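Local coordinates for protein 4-hydroxybenzoyl-CoA thioesterase (Pseudomonas sp. CBS3, PDB 1LO7) that hydrolyses 4-hydroxybenzoyl-CoA to 4-hydroxybenzoate and coenzyme A, the last step in converting 4-chlorobenzoate to 4-hydroxybenzoate, and works as a homotetramer, at residues A2-C16 / A72-I84. Sequence-based numbering, arbitrary orientation.
Sequences ARSITMQQRIEFGDC and ASYDDVLTIETCI. With 4CO (4-hydroxyphenacyl coenzyme A), chain B.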
loop_
_atom_site.group_PDB
_atom_site.type_symbol
_atom_site.label_atom_id
_atom_site.label_comp_id
_atom_site.label_asym_id
_atom_site.label_seq_id
_atom_site.Cartn_x
_atom_site.Cartn_y
_atom_site.Cartn_z
ATOM N N ALA A 2 -23.640 -19.828 -9.109
ATOM C CA ALA A 2 -24.063 -18.954 -8.031
ATOM C C ALA A 2 -24.029 -17.535 -8.533
ATOM O O ALA A 2 -23.476 -17.302 -9.634
ATOM C CB ALA A 2 -23.199 -19.123 -6.776
ATOM N N ARG A 3 -24.619 -16.647 -7.726
ATOM C CA ARG A 3 -24.704 -15.209 -8.035
ATOM C C ARG A 3 -23.312 -14.635 -8.066
ATOM O O ARG A 3 -22.581 -14.681 -7.083
ATOM C CB ARG A 3 -25.531 -14.460 -7.022
ATOM C CG ARG A 3 -25.595 -12.988 -7.336
ATOM C CD ARG A 3 -26.768 -12.327 -6.629
ATOM N NE ARG A 3 -26.987 -10.976 -7.121
ATOM C CZ ARG A 3 -27.663 -10.075 -6.447
ATOM N NH1 ARG A 3 -28.191 -10.349 -5.240
ATOM N NH2 ARG A 3 -27.800 -8.877 -7.005
ATOM N N SER A 4 -22.991 -14.150 -9.219
ATOM C CA SER A 4 -21.686 -13.589 -9.489
ATOM C C SER A 4 -21.723 -12.074 -9.725
ATOM O O SER A 4 -22.578 -11.527 -10.404
ATOM C CB SER A 4 -21.193 -14.369 -10.713
ATOM O OG SER A 4 -20.004 -13.852 -11.218
ATOM N N ILE A 5 -20.780 -11.377 -9.141
ATOM C CA ILE A 5 -20.703 -9.943 -9.323
ATOM C C ILE A 5 -19.367 -9.652 -10.008
ATOM O O ILE A 5 -18.322 -10.215 -9.655
ATOM C CB ILE A 5 -20.782 -9.191 -7.978
ATOM C CG1 ILE A 5 -22.117 -9.493 -7.279
ATOM C CG2 ILE A 5 -20.563 -7.672 -8.110
ATOM C CD1 ILE A 5 -23.323 -8.838 -7.969
ATOM N N THR A 6 -19.385 -8.759 -10.972
ATOM C CA THR A 6 -18.140 -8.467 -11.636
ATOM C C THR A 6 -17.770 -7.033 -11.454
ATOM O O THR A 6 -18.625 -6.141 -11.370
ATOM C CB THR A 6 -18.326 -8.688 -13.148
ATOM O OG1 THR A 6 -18.432 -10.066 -13.428
ATOM C CG2 THR A 6 -17.109 -8.129 -13.860
ATOM N N MET A 7 -16.468 -6.804 -11.399
ATOM C CA MET A 7 -15.934 -5.455 -11.286
ATOM C C MET A 7 -14.620 -5.362 -12.010
ATOM O O MET A 7 -13.929 -6.357 -12.192
ATOM C CB MET A 7 -15.846 -4.826 -9.887
ATOM C CG MET A 7 -14.816 -5.489 -9.024
ATOM S SD MET A 7 -14.538 -4.555 -7.493
ATOM C CE MET A 7 -13.693 -3.089 -8.103
ATOM N N GLN A 8 -14.313 -4.157 -12.416
ATOM C CA GLN A 8 -13.084 -3.885 -13.131
ATOM C C GLN A 8 -12.090 -3.154 -12.268
ATOM O O GLN A 8 -12.454 -2.420 -11.328
ATOM C CB GLN A 8 -13.348 -3.130 -14.424
ATOM C CG GLN A 8 -14.195 -4.001 -15.379
ATOM C CD GLN A 8 -14.041 -3.639 -16.841
ATOM O OE1 GLN A 8 -13.659 -4.497 -17.646
ATOM N NE2 GLN A 8 -14.349 -2.388 -17.190
ATOM N N GLN A 9 -10.814 -3.374 -12.603
ATOM C CA GLN A 9 -9.729 -2.756 -11.880
ATOM C C GLN A 9 -8.540 -2.416 -12.814
ATOM O O GLN A 9 -7.949 -3.292 -13.463
ATOM C CB GLN A 9 -9.340 -3.631 -10.668
ATOM C CG GLN A 9 -8.140 -3.017 -9.923
ATOM C CD GLN A 9 -8.514 -1.671 -9.344
ATOM O OE1 GLN A 9 -9.517 -1.612 -8.637
ATOM N NE2 GLN A 9 -7.779 -0.591 -9.689
ATOM N N ARG A 10 -8.181 -1.116 -12.915
ATOM C CA ARG A 10 -7.074 -0.741 -13.779
ATOM C C ARG A 10 -5.793 -0.820 -12.985
ATOM O O ARG A 10 -5.786 -0.448 -11.823
ATOM C CB ARG A 10 -7.204 0.592 -14.494
ATOM C CG ARG A 10 -6.256 0.635 -15.716
ATOM C CD ARG A 10 -6.276 1.943 -16.529
ATOM N NE ARG A 10 -5.855 3.102 -15.724
ATOM C CZ ARG A 10 -6.386 4.343 -15.779
ATOM N NH1 ARG A 10 -7.379 4.676 -16.609
ATOM N NH2 ARG A 10 -5.909 5.292 -14.972
ATOM N N ILE A 11 -4.752 -1.321 -13.600
ATOM C CA ILE A 11 -3.489 -1.472 -12.887
ATOM C C ILE A 11 -2.692 -0.219 -13.141
ATOM O O ILE A 11 -2.612 0.232 -14.285
ATOM C CB ILE A 11 -2.708 -2.687 -13.379
ATOM C CG1 ILE A 11 -3.519 -3.990 -13.131
ATOM C CG2 ILE A 11 -1.321 -2.717 -12.687
ATOM C CD1 ILE A 11 -2.887 -5.271 -13.751
ATOM N N GLU A 12 -2.107 0.294 -12.068
ATOM C CA GLU A 12 -1.347 1.516 -12.117
ATOM C C GLU A 12 0.153 1.282 -12.063
ATOM O O GLU A 12 0.599 0.242 -11.642
ATOM C CB GLU A 12 -1.822 2.465 -10.984
ATOM C CG GLU A 12 -3.283 2.978 -11.183
ATOM C CD GLU A 12 -3.495 3.713 -12.508
ATOM O OE1 GLU A 12 -2.609 4.220 -13.179
ATOM O OE2 GLU A 12 -4.761 3.800 -12.871
ATOM N N PHE A 13 0.938 2.274 -12.488
ATOM C CA PHE A 13 2.366 2.153 -12.486
ATOM C C PHE A 13 2.900 1.790 -11.098
ATOM O O PHE A 13 3.771 0.925 -10.965
ATOM C CB PHE A 13 2.893 3.535 -12.905
ATOM C CG PHE A 13 4.364 3.711 -12.930
ATOM C CD1 PHE A 13 5.079 3.278 -14.031
ATOM C CD2 PHE A 13 5.040 4.327 -11.876
ATOM C CE1 PHE A 13 6.449 3.487 -14.079
ATOM C CE2 PHE A 13 6.422 4.538 -11.900
ATOM C CZ PHE A 13 7.123 4.104 -13.025
ATOM N N GLY A 14 2.364 2.454 -10.090
ATOM C CA GLY A 14 2.806 2.230 -8.716
ATOM C C GLY A 14 2.407 0.860 -8.169
ATOM O O GLY A 14 2.957 0.436 -7.145
ATOM N N ASP A 15 1.471 0.196 -8.846
ATOM C CA ASP A 15 1.049 -1.137 -8.409
ATOM C C ASP A 15 2.038 -2.204 -8.872
ATOM O O ASP A 15 1.896 -3.376 -8.549
ATOM C CB ASP A 15 -0.298 -1.486 -9.031
ATOM C CG ASP A 15 -1.386 -0.595 -8.505
ATOM O OD1 ASP A 15 -1.357 -0.145 -7.395
ATOM O OD2 ASP A 15 -2.382 -0.397 -9.333
ATOM N N CYS A 16 3.040 -1.795 -9.658
ATOM C CA CYS A 16 4.063 -2.721 -10.213
ATOM C C CYS A 16 5.387 -2.612 -9.494
ATOM O O CYS A 16 5.728 -1.589 -8.891
ATOM C CB CYS A 16 4.263 -2.509 -11.707
ATOM S SG CYS A 16 2.705 -2.705 -12.627
ATOM N N ALA A 72 0.527 -9.437 -15.119
ATOM C CA ALA A 72 -0.248 -8.319 -15.582
ATOM C C ALA A 72 0.606 -7.078 -15.310
ATOM O O ALA A 72 1.533 -7.143 -14.469
ATOM C CB ALA A 72 -1.637 -8.233 -15.008
ATOM N N SER A 73 0.310 -5.964 -15.978
ATOM C CA SER A 73 1.105 -4.739 -15.751
ATOM C C SER A 73 0.246 -3.497 -15.863
ATOM O O SER A 73 -0.922 -3.565 -16.220
ATOM C CB SER A 73 2.253 -4.695 -16.764
ATOM O OG SER A 73 3.219 -3.715 -16.377
ATOM N N TYR A 74 0.832 -2.328 -15.588
ATOM C CA TYR A 74 0.084 -1.095 -15.654
ATOM C C TYR A 74 -0.563 -0.869 -17.003
ATOM O O TYR A 74 0.019 -1.160 -18.059
ATOM C CB TYR A 74 0.865 0.140 -15.116
ATOM C CG TYR A 74 2.090 0.516 -15.943
ATOM C CD1 TYR A 74 3.363 0.054 -15.594
ATOM C CD2 TYR A 74 1.977 1.386 -17.026
ATOM C CE1 TYR A 74 4.498 0.416 -16.321
ATOM C CE2 TYR A 74 3.106 1.784 -17.751
ATOM C CZ TYR A 74 4.365 1.298 -17.399
ATOM O OH TYR A 74 5.462 1.678 -18.108
ATOM N N ASP A 75 -1.778 -0.352 -16.933
ATOM C CA ASP A 75 -2.644 -0.076 -18.076
ATOM C C ASP A 75 -3.507 -1.271 -18.409
ATOM O O ASP A 75 -4.506 -1.136 -19.101
ATOM C CB ASP A 75 -2.029 0.601 -19.280
ATOM C CG ASP A 75 -1.602 2.005 -18.918
ATOM O OD1 ASP A 75 -2.273 2.755 -18.240
ATOM O OD2 ASP A 75 -0.415 2.279 -19.299
ATOM N N ASP A 76 -3.141 -2.437 -17.897
ATOM C CA ASP A 76 -4.007 -3.570 -18.127
ATOM C C ASP A 76 -5.289 -3.345 -17.287
ATOM O O ASP A 76 -5.257 -2.870 -16.150
ATOM C CB ASP A 76 -3.408 -4.943 -17.652
ATOM C CG ASP A 76 -2.282 -5.420 -18.536
ATOM O OD1 ASP A 76 -2.097 -4.925 -19.623
ATOM O OD2 ASP A 76 -1.526 -6.349 -17.998
ATOM N N VAL A 77 -6.426 -3.704 -17.870
ATOM C CA VAL A 77 -7.680 -3.583 -17.185
ATOM C C VAL A 77 -8.094 -4.995 -16.779
ATOM O O VAL A 77 -8.344 -5.826 -17.641
ATOM C CB VAL A 77 -8.755 -2.917 -18.048
ATOM C CG1 VAL A 77 -10.118 -3.064 -17.373
ATOM C CG2 VAL A 77 -8.397 -1.446 -18.212
ATOM N N LEU A 78 -8.158 -5.244 -15.471
ATOM C CA LEU A 78 -8.551 -6.539 -15.001
ATOM C C LEU A 78 -10.048 -6.620 -14.782
ATOM O O LEU A 78 -10.702 -5.642 -14.414
ATOM C CB LEU A 78 -7.880 -6.857 -13.646
ATOM C CG LEU A 78 -6.361 -6.724 -13.607
ATOM C CD1 LEU A 78 -5.930 -6.861 -12.153
ATOM C CD2 LEU A 78 -5.741 -7.877 -14.372
ATOM N N THR A 79 -10.577 -7.835 -14.983
ATOM C CA THR A 79 -11.961 -8.073 -14.738
ATOM C C THR A 79 -12.000 -9.093 -13.613
ATOM O O THR A 79 -11.373 -10.155 -13.732
ATOM C CB THR A 79 -12.702 -8.582 -15.972
ATOM O OG1 THR A 79 -12.810 -7.519 -16.884
ATOM C CG2 THR A 79 -14.099 -8.975 -15.544
ATOM N N ILE A 80 -12.670 -8.736 -12.520
ATOM C CA ILE A 80 -12.776 -9.648 -11.391
ATOM C C ILE A 80 -14.228 -10.194 -11.252
ATOM O O ILE A 80 -15.185 -9.407 -11.228
ATOM C CB ILE A 80 -12.341 -8.973 -10.099
ATOM C CG1 ILE A 80 -11.020 -8.241 -10.350
ATOM C CG2 ILE A 80 -12.240 -10.043 -8.988
ATOM C CD1 ILE A 80 -10.479 -7.575 -9.088
ATOM N N GLU A 81 -14.380 -11.519 -11.178
ATOM C CA GLU A 81 -15.693 -12.151 -11.008
ATOM C C GLU A 81 -15.698 -12.814 -9.641
ATOM O O GLU A 81 -14.828 -13.612 -9.327
ATOM C CB GLU A 81 -15.952 -13.147 -12.141
ATOM C CG GLU A 81 -17.351 -13.740 -12.097
ATOM C CD GLU A 81 -17.702 -14.367 -13.411
ATOM O OE1 GLU A 81 -17.049 -14.140 -14.410
ATOM O OE2 GLU A 81 -18.795 -15.100 -13.391
ATOM N N THR A 82 -16.666 -12.416 -8.817
ATOM C CA THR A 82 -16.775 -12.898 -7.459
ATOM C C THR A 82 -18.127 -13.558 -7.166
ATOM O O THR A 82 -19.181 -13.064 -7.546
ATOM C CB THR A 82 -16.622 -11.673 -6.495
ATOM O OG1 THR A 82 -15.361 -11.059 -6.700
ATOM C CG2 THR A 82 -16.739 -12.079 -5.023
ATOM N N CYS A 83 -18.058 -14.697 -6.479
ATOM C CA CYS A 83 -19.261 -15.409 -6.069
ATOM C C CYS A 83 -19.001 -16.126 -4.763
ATOM O O CYS A 83 -17.872 -16.261 -4.309
ATOM C CB CYS A 83 -19.767 -16.410 -7.121
ATOM S SG CYS A 83 -18.684 -17.850 -7.255
ATOM N N ILE A 84 -20.074 -16.567 -4.138
ATOM C CA ILE A 84 -19.965 -17.316 -2.936
ATOM C C ILE A 84 -20.066 -18.769 -3.423
ATOM O O ILE A 84 -21.062 -19.162 -4.026
ATOM C CB ILE A 84 -21.087 -17.031 -1.970
ATOM C CG1 ILE A 84 -21.051 -15.555 -1.586
ATOM C CG2 ILE A 84 -20.942 -17.967 -0.743
ATOM C CD1 ILE A 84 -19.954 -15.284 -0.561
HETATM N N1A 4CO B . 11.416 22.272 -5.677
HETATM C C2A 4CO B . 11.189 22.774 -6.928
HETATM N N3A 4CO B . 11.765 22.416 -8.045
HETATM C C4A 4CO B . 12.658 21.420 -7.860
HETATM C C5A 4CO B . 13.000 20.829 -6.657
HETATM C C6A 4CO B . 12.327 21.282 -5.511
HETATM N N6A 4CO B . 12.554 20.792 -4.311
HETATM N N7A 4CO B . 13.974 19.852 -6.839
HETATM C C8A 4CO B . 14.224 19.873 -8.154
HETATM N N9A 4CO B . 13.475 20.815 -8.809
HETATM C C1D 4CO B . 13.535 21.193 -10.224
HETATM C C2D 4CO B . 14.820 21.949 -10.551
HETATM O O2D 4CO B . 14.742 23.321 -10.157
HETATM C C3D 4CO B . 14.800 21.827 -12.065
HETATM O O3D 4CO B . 13.729 22.562 -12.601
HETATM P P3D 4CO B . 13.918 23.557 -13.815
HETATM O O7A 4CO B . 14.396 24.804 -13.255
HETATM O O8A 4CO B . 14.862 22.992 -14.784
HETATM O O9A 4CO B . 12.522 23.737 -14.473
HETATM C C4D 4CO B . 14.395 20.361 -12.181
HETATM O O4D 4CO B . 13.695 20.035 -10.941
HETATM C C5D 4CO B . 15.477 19.370 -12.490
HETATM O O5D 4CO B . 16.328 19.288 -11.344
HETATM P P1A 4CO B . 17.896 19.377 -11.565
HETATM O O1A 4CO B . 18.418 19.482 -10.193
HETATM O O2A 4CO B . 18.276 20.493 -12.401
HETATM O O3A 4CO B . 18.381 18.123 -12.278
HETATM P P2A 4CO B . 18.910 16.720 -11.709
HETATM O O4A 4CO B . 19.035 15.828 -12.883
HETATM O O5A 4CO B . 20.227 16.933 -11.112
HETATM O O6A 4CO B . 18.023 16.157 -10.442
HETATM C CBP 4CO B . 16.488 14.474 -9.910
HETATM C CCP 4CO B . 16.706 15.758 -10.713
HETATM C CDP 4CO B . 17.514 13.395 -10.298
HETATM C CEP 4CO B . 15.054 13.992 -10.080
HETATM C CAP 4CO B . 16.849 14.679 -8.429
HETATM O OAP 4CO B . 16.079 15.749 -7.878
HETATM C C9P 4CO B . 16.353 13.509 -7.581
HETATM O O9P 4CO B . 16.831 12.404 -7.728
HETATM N N8P 4CO B . 15.242 13.758 -6.684
HETATM C C7P 4CO B . 14.701 12.522 -6.106
HETATM C C6P 4CO B . 13.556 11.946 -6.951
HETATM C C5P 4CO B . 12.812 10.895 -6.120
HETATM O O5P 4CO B . 13.376 9.925 -5.624
HETATM N N4P 4CO B . 11.397 11.162 -6.015
HETATM C C3P 4CO B . 10.655 10.268 -5.138
HETATM C C2P 4CO B . 10.435 8.921 -5.774
HETATM S S1P 4CO B . 10.168 8.967 -7.546
HETATM O O1B 4CO B . 7.216 7.585 -7.335
HETATM C C1B 4CO B . 8.029 7.555 -8.242
HETATM C C2B 4CO B . 7.589 7.799 -9.621
HETATM C C3B 4CO B . 8.545 7.745 -10.665
HETATM C C4B 4CO B . 8.138 7.952 -11.980
HETATM C C5B 4CO B . 6.776 8.183 -12.262
HETATM O O2B 4CO B . 6.333 8.330 -13.594
HETATM C C6B 4CO B . 5.831 8.259 -11.201
HETATM C C7B 4CO B . 6.242 8.062 -9.869
HETATM C CB 4CO B . 9.469 7.322 -7.971
HETATM O O HOH W 1 -22.757 -15.966 -4.856
#
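Phe13 and Tyr74 meet through different first torsions: Phe13 swings CG opposite its backbone N (chi1 177°), whereas Tyr74 holds CG between N and the carbonyl carbon (chi1 66°), and the two side chains run side by side. The edge of the Phe13 ring thereby faces the Tyr74 ring in a T-shaped stack, CD1 of Phe13 lying 3.7 Å from CE1 of Tyr74 with the planes at 66°. Cys16 SG approaches the Tyr74 ring at its edge, 4.1 Å from CD1. Phe13 also reaches 4-hydroxyphenacyl-CoA, its CE2 being 3.7 Å from C5B of the ligand, whose phenolic O2B sits over one face of the Phe13 ring. With an alanine here, Tyr74 would probably lose its T-shaped partner and a gap would probably open beside the ligand's phenol ring. Ile11 packs CD1 tightly on Ala72 CB (3.5 Å) and against Leu78, while its backbone O receives Asp75 N at 2.8 Å and its N donates to Asp76 O, which ties the type II turn 73-76 to the end of strand 4-10. Asp75 and Glu12 both form salt bridges with Arg36 of a second subunit. Reciprocal bonds such as Ile80 N to Met7 O (2.7 Å) add the N-terminal strand antiparallel to 77-87 at the border of the chain's hot dog sheet, with Phe13, in the 3-10 turn just beyond it, consistent with a place in the acyl pocket between subunits.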